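Local coordinates for protein ketosynthase (Streptomyces sp. MSC090213JE08, PDB 6KXD) that probably catalyses condensation of malonyl-ACP with a growing acyl-ACP, as the ketosynthase of the ishigamide ketosynthase/chain length factor, at residues Asp275-Gly280 with Lys310-Ala315; Ser263-His268 with Gly397-Leu402. All blocks are in the same frame, centred on the assembly; numbering follows the deposited sequence.

Contact 1 (Asp275-Gly280 with Lys310-Ala315); sequences DGIARG and KTESAA
Ile277 CD1 meets Glu312 at its base, 4.0 Å from Glu312 CA and close to CB, while the carboxylate of Glu312, the one flat side-chain group among the touching residues, is held elsewhere: OE1 accepts from His301 N and Asn391 ND2, OE2 from Gly302 N and Asn308 ND2. No hydrogen bond joins the two segments, and the meeting is aliphatic. The methyl of Ala315 presses into the branch of Ile277, with Ala315 CB 3.7 Å from both CB and CG2 of Ile277, and 4.1 Å from Ala278 CB. Ile277 keeps CG1 anti to its carbonyl carbon (chi1 -58°) and the chain beyond it extended, which carries CD1 past Ala315 to Glu312 and, more loosely, to Thr311 CG2. The hydroxyl of Thr311 bonds to Ala307 O within its own helix. Small residues bring the backbones close, Ala278 CA to Ala315 CA measuring 4.8 Å. The short axes approach to 8.4 Å and cross at -46°. This is the helix-on-helix packing of an outer layer of the alpha-beta-alpha-beta-alpha thiolase fold, here between helices 274-288 and 306-320.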
loop_
_atom_site.group_PDB
_atom_site.type_symbol
_atom_site.label_atom_id
_atom_site.label_comp_id
_atom_site.label_asym_id
_atom_site.label_seq_id
_atom_site.Cartn_x
_atom_site.Cartn_y
_atom_site.Cartn_z
ATOM N N ASP A 275 4.483 19.342 -12.259
ATOM C CA ASP A 275 3.171 19.162 -12.942
ATOM C C ASP A 275 2.343 18.111 -12.190
ATOM O O ASP A 275 1.125 18.282 -11.974
ATOM C CB ASP A 275 3.376 18.777 -14.418
ATOM C CG ASP A 275 3.886 19.924 -15.290
ATOM O OD1 ASP A 275 4.114 21.050 -14.747
ATOM O OD2 ASP A 275 4.031 19.699 -16.514
ATOM N N GLY A 276 3.029 17.037 -11.779
ATOM C CA GLY A 276 2.402 15.951 -11.048
ATOM C C GLY A 276 1.832 16.414 -9.716
ATOM O O GLY A 276 0.667 16.167 -9.371
ATOM N N ILE A 277 2.631 17.147 -8.943
ATOM C CA ILE A 277 2.118 17.700 -7.676
ATOM C C ILE A 277 0.943 18.649 -7.961
ATOM O O ILE A 277 -0.076 18.619 -7.289
ATOM C CB ILE A 277 3.225 18.392 -6.874
ATOM C CG1 ILE A 277 4.384 17.438 -6.575
ATOM C CG2 ILE A 277 2.648 19.003 -5.597
ATOM C CD1 ILE A 277 5.538 18.085 -5.896
ATOM N N ALA A 278 1.101 19.536 -8.949
ATOM C CA ALA A 278 0.071 20.511 -9.243
ATOM C C ALA A 278 -1.240 19.800 -9.622
ATOM O O ALA A 278 -2.308 20.156 -9.165
ATOM C CB ALA A 278 0.559 21.460 -10.333
ATOM N N ARG A 279 -1.146 18.741 -10.428
ATOM C CA ARG A 279 -2.339 17.978 -10.824
ATOM C C ARG A 279 -3.044 17.414 -9.590
ATOM O O ARG A 279 -4.219 17.409 -9.511
ATOM C CB ARG A 279 -1.951 16.863 -11.798
ATOM C CG ARG A 279 -2.080 17.257 -13.262
ATOM C CD ARG A 279 -1.969 16.070 -14.224
ATOM N NE ARG A 279 -2.305 14.771 -13.630
ATOM C CZ ARG A 279 -3.537 14.271 -13.500
ATOM N NH1 ARG A 279 -4.597 14.896 -13.997
ATOM N NH2 ARG A 279 -3.697 13.133 -12.851
ATOM N N GLY A 280 -2.270 16.843 -8.677
ATOM C CA GLY A 280 -2.805 16.293 -7.444
ATOM C C GLY A 280 -3.541 17.332 -6.625
ATOM O O GLY A 280 -4.647 17.104 -6.160
ATOM N N LYS A 310 11.842 23.064 -3.709
ATOM C CA LYS A 310 11.741 24.025 -4.826
ATOM C C LYS A 310 10.661 23.534 -5.795
ATOM O O LYS A 310 9.810 24.304 -6.247
ATOM C CB LYS A 310 13.097 24.312 -5.475
ATOM C CG LYS A 310 13.822 23.128 -6.089
ATOM C CD LYS A 310 14.891 23.504 -7.118
ATOM C CE LYS A 310 15.254 22.332 -8.018
ATOM N NZ LYS A 310 16.560 22.530 -8.694
ATOM N N THR A 311 10.589 22.218 -6.009
ATOM C CA THR A 311 9.512 21.658 -6.898
ATOM C C THR A 311 8.111 21.843 -6.299
ATOM O O THR A 311 7.131 22.256 -6.941
ATOM C CB THR A 311 9.809 20.193 -7.213
ATOM O OG1 THR A 311 11.133 20.147 -7.704
ATOM C CG2 THR A 311 8.861 19.631 -8.243
ATOM N N GLU A 312 7.957 21.488 -5.025
ATOM C CA GLU A 312 6.672 21.578 -4.439
ATOM C C GLU A 312 6.168 23.036 -4.398
ATOM O O GLU A 312 5.019 23.318 -4.624
ATOM C CB GLU A 312 6.743 21.018 -3.036
ATOM C CG GLU A 312 5.387 20.953 -2.440
ATOM C CD GLU A 312 5.278 20.232 -1.114
ATOM O OE1 GLU A 312 4.135 19.948 -0.738
ATOM O OE2 GLU A 312 6.316 19.983 -0.480
ATOM N N SER A 313 7.076 23.959 -4.063
ATOM C CA SER A 313 6.770 25.358 -4.060
ATOM C C SER A 313 6.260 25.786 -5.449
ATOM O O SER A 313 5.273 26.479 -5.561
ATOM C CB SER A 313 7.991 26.151 -3.680
ATOM O OG SER A 313 7.669 27.510 -3.728
ATOM N N ALA A 314 6.989 25.361 -6.476
ATOM C CA ALA A 314 6.663 25.715 -7.849
ATOM C C ALA A 314 5.256 25.211 -8.178
ATOM O O ALA A 314 4.516 25.880 -8.849
ATOM C CB ALA A 314 7.697 25.154 -8.794
ATOM N N ALA A 315 4.895 24.006 -7.685
ATOM C CA ALA A 315 3.622 23.424 -8.013
ATOM C C ALA A 315 2.509 24.202 -7.332
ATOM O O ALA A 315 1.408 24.398 -7.892
ATOM C CB ALA A 315 3.614 21.963 -7.601
#

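Contact 2 (Ser263-His268 with Gly397-Leu402); sequences SCDAAH and GNNAVL
Asn399 ND2 gives its shortest bond to Asp265 OD1, at 2.6 Å. The carboxylate oxygen lies in the amide plane of Asn399, whereas the nitrogen meets it from above the carboxylate, 38° out of plane. The two side chains cross at about a right angle, and the same ND2 makes a longer bond of 3.3 Å to Ser263 OG, which in turn bonds to Gly276 O. Water 1 spans the other atoms of the pair: it donates to Asp265 OD2 at 2.6 Å and to Asn399 OD1, which also bonds to Ser393 OG. With amide, carboxylate and water tied together, the rotation of both side chains is fixed. A leucine in place of Asn399 would probably leave Asp265 OD1 without its short N-H partner and water 1 without one of its acceptors, freeing the carboxylate to turn. The backbones form an antiparallel ladder: Asn399 N donates to Ser263 O at 2.9 Å and Ser263 N to Asn399 O at 3.1 Å, a hydrogen-bonded pair, followed by the non-hydrogen-bonded pair Cys264-Asn398. These residues lie at the end of strand 255-264 and the start of strand 398-405, neighbours in one of the beta layers of the thiolase fold. Next along the chains, Gly397 O takes Asp265 N at 2.9 Å and a CA-H...O contact from Cys264 CA. Gly397, with positive phi, packs its CA 3.2 Å from Asp265 OD2; a side chain there would run into Asp265 CB. Its N donates to water 2, near His268 O. The face of Cys264 and Asn398 meets Tyr175 of helix 172-185 and the neighbouring subunit: Asn398 ND2 bonds to Asn171 and Cys264 packs on Gly169, both of that subunit. Asn399, on the other face, packs against Ile277 of helix 274-288.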
loop_
_atom_site.group_PDB
_atom_site.type_symbol
_atom_site.label_atom_id
_atom_site.label_comp_id
_atom_site.label_asym_id
_atom_site.label_seq_id
_atom_site.Cartn_x
_atom_site.Cartn_y
_atom_site.Cartn_z
ATOM N N SER A 263 -2.476 11.821 -8.091
ATOM C CA SER A 263 -1.828 11.879 -9.357
ATOM C C SER A 263 -0.542 11.074 -9.339
ATOM O O SER A 263 0.021 10.783 -8.295
ATOM C CB SER A 263 -1.523 13.295 -9.764
ATOM O OG SER A 263 -0.622 13.869 -8.844
ATOM N N CYS A 264 -0.109 10.761 -10.554
ATOM C CA CYS A 264 1.076 10.133 -10.751
ATOM C C CYS A 264 1.904 10.973 -11.715
ATOM O O CYS A 264 1.429 11.400 -12.792
ATOM C CB CYS A 264 0.882 8.719 -11.280
ATOM S SG CYS A 264 2.458 7.882 -11.466
ATOM N N ASP A 265 3.166 11.188 -11.358
ATOM C CA ASP A 265 4.043 12.021 -12.227
ATOM C C ASP A 265 4.353 11.327 -13.561
ATOM O O ASP A 265 4.542 12.005 -14.583
ATOM C CB ASP A 265 5.394 12.337 -11.598
ATOM C CG ASP A 265 5.367 12.966 -10.212
ATOM O OD1 ASP A 265 4.359 13.629 -9.889
ATOM O OD2 ASP A 265 6.430 12.848 -9.506
ATOM N N ALA A 266 4.495 10.000 -13.524
ATOM C CA ALA A 266 4.817 9.193 -14.656
ATOM C C ALA A 266 6.057 9.791 -15.305
ATOM O O ALA A 266 6.155 9.963 -16.521
ATOM C CB ALA A 266 3.643 9.128 -15.625
ATOM N N ALA A 267 7.019 10.140 -14.468
ATOM C CA ALA A 267 8.243 10.792 -14.957
ATOM C C ALA A 267 9.486 10.096 -14.383
ATOM O O ALA A 267 10.219 9.374 -15.075
ATOM C CB ALA A 267 8.149 12.257 -14.615
ATOM N N HIS A 268 9.695 10.250 -13.061
ATOM C CA HIS A 268 10.938 9.844 -12.437
ATOM C C HIS A 268 10.650 8.978 -11.213
ATOM O O HIS A 268 9.624 9.150 -10.586
ATOM C CB HIS A 268 11.808 11.071 -12.100
ATOM C CG HIS A 268 13.238 10.731 -11.840
ATOM N ND1 HIS A 268 13.704 10.391 -10.575
ATOM C CD2 HIS A 268 14.314 10.682 -12.669
ATOM C CE1 HIS A 268 14.998 10.124 -10.647
ATOM N NE2 HIS A 268 15.386 10.276 -11.934
ATOM N N GLY A 397 6.610 8.720 -8.226
ATOM C CA GLY A 397 5.768 9.815 -8.663
ATOM C C GLY A 397 4.387 9.836 -8.047
ATOM O O GLY A 397 3.440 10.348 -8.635
ATOM N N ASN A 398 4.233 9.237 -6.869
ATOM C CA ASN A 398 2.968 9.063 -6.289
ATOM C C ASN A 398 2.653 10.316 -5.483
ATOM O O ASN A 398 3.387 10.620 -4.535
ATOM C CB ASN A 398 2.968 7.873 -5.343
ATOM C CG ASN A 398 2.902 6.521 -6.032
ATOM O OD1 ASN A 398 2.676 5.546 -5.343
ATOM N ND2 ASN A 398 3.038 6.436 -7.350
ATOM N N ASN A 399 1.627 11.041 -5.888
ATOM C CA ASN A 399 1.200 12.195 -5.156
ATOM C C ASN A 399 -0.216 11.980 -4.648
ATOM O O ASN A 399 -1.088 11.468 -5.374
ATOM C CB ASN A 399 1.218 13.465 -6.005
ATOM C CG ASN A 399 2.535 13.688 -6.695
ATOM O OD1 ASN A 399 3.554 13.963 -6.055
ATOM N ND2 ASN A 399 2.525 13.557 -8.023
ATOM N N ALA A 400 -0.449 12.413 -3.410
ATOM C CA ALA A 400 -1.734 12.425 -2.800
ATOM C C ALA A 400 -1.880 13.715 -1.979
ATOM O O ALA A 400 -1.056 14.015 -1.142
ATOM C CB ALA A 400 -1.920 11.231 -1.902
ATOM N N VAL A 401 -2.988 14.394 -2.210
ATOM C CA VAL A 401 -3.313 15.653 -1.563
ATOM C C VAL A 401 -4.685 15.501 -0.929
ATOM O O VAL A 401 -5.631 15.028 -1.577
ATOM C CB VAL A 401 -3.273 16.796 -2.591
ATOM C CG1 VAL A 401 -3.645 18.104 -1.920
ATOM C CG2 VAL A 401 -1.918 16.855 -3.266
ATOM N N LEU A 402 -4.770 15.830 0.363
ATOM C CA LEU A 402 -5.949 15.689 1.148
ATOM C C LEU A 402 -6.423 17.072 1.599
ATOM O O LEU A 402 -5.588 17.887 1.985
ATOM C CB LEU A 402 -5.589 14.823 2.349
ATOM C CG LEU A 402 -6.634 14.679 3.447
ATOM C CD1 LEU A 402 -7.766 13.785 2.984
ATOM C CD2 LEU A 402 -5.991 14.140 4.720
HETATM O O HOH W 1 6.052 14.175 -7.283
HETATM O O HOH W 2 9.110 10.104 -7.759
#

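In the fold
Following the chain from the N terminus, the first of these segments is reached at the end of strand 255-264, which with the following loop forms the first half of contact 2. The chain then turns into helix 274-288, runs through strand 297-299 and enters helix 306-320, where contact 1 closes a short loop of 29 intervening residues. Contact 2 closes only at strand 398-405, after 128 residues, so contact 1 is nested inside it. The centres of the two contacts lie about 9 Å apart, and the contacts meet at Gly276 of helix 274-288, whose main chain packs on Asp265 and Asn399. This helix thus has helix 306-320 as one neighbour and the sheet as another, while Arg279 also reaches Lys168 of the neighbouring subunit.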